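Uncharacterized protein (Bacteroides caccae, PDB 4L7A) is of unknown function but is a putative zinc-binding metallopeptidase of the MA clan, probably cleaving peptide bonds with the help of zinc. Local coordinates at residues S196-I199 / A200-A204; A212-E215 / N216-L220. One frame throughout, in Å; residues are numbered along the deposited sequence.

Contact 1: S196-I199 / A200-A204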
# COMPACT_ATOMS: atom_id res chain seq x y z
N SER A 196 6.83 -14.89 6.25
CA SER A 196 6.93 -13.96 5.08
C SER A 196 5.81 -12.88 5.12
O SER A 196 6.02 -11.73 4.73
CB SER A 196 6.85 -14.74 3.76
OG SER A 196 5.58 -15.36 3.73
N GLU A 197 4.63 -13.22 5.62
CA GLU A 197 3.58 -12.21 5.82
C GLU A 197 3.84 -11.30 7.03
O GLU A 197 3.52 -10.10 7.00
CB GLU A 197 2.18 -12.83 5.82
CG GLU A 197 1.64 -12.98 4.39
CD GLU A 197 2.45 -13.95 3.61
OE1 GLU A 197 2.37 -15.15 3.99
OE2 GLU A 197 3.20 -13.53 2.69
N ASP A 198 4.45 -11.87 8.07
CA ASP A 198 4.82 -11.16 9.29
C ASP A 198 5.75 -9.98 8.95
O ASP A 198 5.45 -8.83 9.25
CB ASP A 198 5.46 -12.15 10.28
CG ASP A 198 5.79 -11.55 11.63
OD1 ASP A 198 5.82 -10.32 11.82
OD2 ASP A 198 6.01 -12.36 12.56
N ILE A 199 6.82 -10.24 8.26
CA ILE A 199 7.70 -9.17 7.95
C ILE A 199 7.08 -8.13 6.96
O ILE A 199 7.31 -6.92 7.13
CB ILE A 199 9.06 -9.68 7.52
CG1 ILE A 199 10.00 -8.50 7.38
CG2 ILE A 199 8.99 -10.56 6.24
CD1 ILE A 199 11.44 -8.90 7.09
N ALA A 200 6.25 -8.55 6.00
CA ALA A 200 5.57 -7.60 5.13
C ALA A 200 4.60 -6.71 5.95
O ALA A 200 4.49 -5.52 5.67
CB ALA A 200 4.80 -8.30 3.98
N GLU A 201 3.95 -7.29 6.96
CA GLU A 201 3.03 -6.56 7.83
C GLU A 201 3.74 -5.59 8.76
O GLU A 201 3.26 -4.47 8.96
CB GLU A 201 2.19 -7.51 8.67
CG GLU A 201 1.07 -8.25 7.88
CD GLU A 201 -0.07 -7.29 7.49
OE1 GLU A 201 -0.95 -7.10 8.36
OE2 GLU A 201 -0.05 -6.71 6.38
N VAL A 202 4.87 -6.00 9.33
CA VAL A 202 5.61 -5.10 10.19
C VAL A 202 6.00 -3.89 9.38
O VAL A 202 5.80 -2.78 9.78
CB VAL A 202 6.81 -5.81 10.84
CG1 VAL A 202 7.74 -4.80 11.52
CG2 VAL A 202 6.33 -6.83 11.83
N THR A 203 6.52 -4.10 8.18
CA THR A 203 6.94 -3.01 7.31
C THR A 203 5.78 -2.08 6.92
O THR A 203 5.87 -0.86 7.03
CB THR A 203 7.55 -3.59 5.99
OG1 THR A 203 8.57 -4.57 6.28
CG2 THR A 203 8.15 -2.48 5.13
N ALA A 204 4.65 -2.67 6.47
CA ALA A 204 3.50 -1.91 6.03
C ALA A 204 2.79 -1.19 7.18
O ALA A 204 2.30 -0.05 6.99
CB ALA A 204 2.50 -2.82 5.36
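Ser-196 to Ala-204 form about two and a half turns of helix 195-208, Glu-197 meeting Glu-201 and Ile-199 meeting Thr-203. The Glu/Glu spacing is consistent with the glutamate helix of gluzincin peptidases; OE1 of Glu-197 pairs here with Lys-194. The N of Glu-201 donates to Glu-197 O at 2.8 Å, and its CG lies 3.2 Å from that same oxygen. Its bent chain carries the carboxylate away, to Lys-140, Thr-188 and ND1 of His-144, first histidine of the HEXXH sequence. Asp-198 and Val-202 run side by side, OD1 resting 3.5 Å from CG2. With CG of Asp-198 anti to the backbone N (chi1 -176°), its carboxylate meets Tyr-160, Tyr-168 and Lys-232. Thr-203 grips Ile-199 O twice, through N at 3.1 Å and OG1 at 2.8 Å, the donors arriving from opposite faces of the carbonyl plane; chi1 of -51° sets the hydroxyl back toward the preceding turn. A valine here would probably leave Ile-199 O with just the backbone N-H of Thr-203. The hydroxyl is thus satisfied within its own helix, at a buried position, while the acidic ends serve neighbouring parts, Glu-201 probably orienting His-144 as the equivalent acid does in related zinc peptidases.

Contact 2: A212-E215 / N216-L220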
# COMPACT_ATOMS: atom_id res chain seq x y z
N ALA A 212 0.06 7.07 17.27
CA ALA A 212 -0.88 6.64 18.30
C ALA A 212 -1.37 5.20 18.04
O ALA A 212 -1.55 4.38 18.96
CB ALA A 212 -2.05 7.59 18.39
N GLN A 213 -1.56 4.87 16.78
CA GLN A 213 -2.03 3.54 16.41
C GLN A 213 -0.93 2.49 16.68
O GLN A 213 -1.19 1.39 17.14
CB GLN A 213 -2.46 3.53 14.93
CG GLN A 213 -3.06 2.21 14.52
CD GLN A 213 -3.62 2.18 13.10
OE1 GLN A 213 -3.54 3.13 12.31
NE2 GLN A 213 -4.20 1.07 12.79
N TRP A 214 0.29 2.84 16.34
CA TRP A 214 1.44 1.95 16.57
C TRP A 214 1.62 1.70 18.06
O TRP A 214 1.75 0.57 18.50
CB TRP A 214 2.72 2.54 15.95
CG TRP A 214 3.93 1.67 16.17
CD1 TRP A 214 4.82 1.76 17.19
CD2 TRP A 214 4.34 0.53 15.39
NE1 TRP A 214 5.78 0.77 17.07
CE2 TRP A 214 5.51 0.01 15.99
CE3 TRP A 214 3.86 -0.08 14.24
CZ2 TRP A 214 6.20 -1.10 15.46
CZ3 TRP A 214 4.55 -1.19 13.72
CH2 TRP A 214 5.68 -1.69 14.34
N GLU A 215 1.58 2.76 18.82
CA GLU A 215 1.65 2.66 20.29
C GLU A 215 0.50 1.87 20.86
O GLU A 215 0.68 1.15 21.83
CB GLU A 215 1.65 4.07 20.94
CG GLU A 215 2.98 4.82 20.81
CD GLU A 215 4.22 3.99 21.21
OE1 GLU A 215 4.20 3.28 22.26
OE2 GLU A 215 5.23 4.03 20.47
N ASN A 216 -0.68 1.97 20.28
CA ASN A 216 -1.76 1.17 20.79
C ASN A 216 -1.44 -0.33 20.62
O ASN A 216 -1.73 -1.17 21.49
CB ASN A 216 -3.07 1.51 20.09
CG ASN A 216 -4.22 0.76 20.69
OD1 ASN A 216 -4.49 0.88 21.88
ND2 ASN A 216 -4.88 -0.04 19.89
N VAL A 217 -0.83 -0.69 19.48
CA VAL A 217 -0.43 -2.09 19.28
C VAL A 217 0.57 -2.51 20.33
O VAL A 217 0.46 -3.57 20.90
CB VAL A 217 0.13 -2.35 17.84
CG1 VAL A 217 0.67 -3.76 17.71
CG2 VAL A 217 -0.97 -2.14 16.79
N MSE A 218 1.57 -1.66 20.60
CA MSE A 218 2.55 -1.92 21.64
C MSE A 218 1.89 -2.08 23.01
O MSE A 218 2.25 -2.95 23.78
CB MSE A 218 3.59 -0.79 21.72
CG MSE A 218 4.35 -0.56 20.48
SE MSE A 218 5.36 -2.15 19.83
CE MSE A 218 7.01 -1.80 20.89
N THR A 219 0.92 -1.22 23.32
CA THR A 219 0.18 -1.37 24.55
C THR A 219 -0.50 -2.75 24.63
O THR A 219 -0.40 -3.41 25.64
CB THR A 219 -0.87 -0.27 24.68
OG1 THR A 219 -0.21 0.97 24.71
CG2 THR A 219 -1.67 -0.39 25.94
N LEU A 220 -1.19 -3.17 23.57
CA LEU A 220 -1.86 -4.47 23.58
C LEU A 220 -0.82 -5.57 23.62
O LEU A 220 -1.08 -6.65 24.13
CB LEU A 220 -2.74 -4.67 22.37
CG LEU A 220 -3.99 -3.81 22.28
CD1 LEU A 220 -4.64 -3.88 20.91
CD2 LEU A 220 -5.00 -4.22 23.36
O HOH W 1 -3.48 0.03 16.89
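Trp-214 and Met-218, a selenomethionine here, stand one helical turn apart with their side chains crossing at a slant. The indole approaches through its pyrrole part: NE1 of Trp-214 lies 3.9 Å from CG of Met-218 and CD1 is 4.1 Å from that same carbon. SE of Met-218 sits 4.7 Å from the centre of the five-membered ring of Trp-214, 41° off its normal, an oblique approach. Trp-214 holds CG anti to its backbone N (chi1 180°), which swings the indole alongside its own carbonyl, whereas Met-218 (chi1 -59°) turns CG back to the preceding turn and then folds at both further torsions. Between the two residues, the backbone N of Met-218 donates to Trp-214 O at 3.1 Å, in the carbonyl plane. Phe-206 packs edge-to-face with Trp-214, and Ile-229, where the chain of 211-244 has folded back, touches both Trp-214 and Met-218. The other flank of the turn is polar and more open. There Glu-215 O takes the N-H of Thr-219 at 2.8 Å, with OG1 of Thr-219 also nearby. A water donates to Gln-213 O at 2.7 Å and weakly accepts from ND2 of Asn-216. The pairing is a Met-aromatic contact at i and i+4 on one face of an amphipathic helix, in the first turns of the range 211-244.

How the contacts relate
Following the chain from the N terminus, contact 1 occupies most of helix 195-208 and is complete before contact 2 opens in the first turns of 211-244. Each is local to its own helix, so neither closes a loop, and the two run in series without nesting or crossing. Their centres are about 16 Å apart, with nearest atoms about 4 Å apart. The helices are nevertheless tied together in two places: Phe-206 of the first packs on Trp-214 of contact 2, while Lys-232 and Val-236, in the later part of 211-244, meet contact 1. Contact 1 also faces helix 131-153, which carries His-144; contact 2 lies farther from the chain centre.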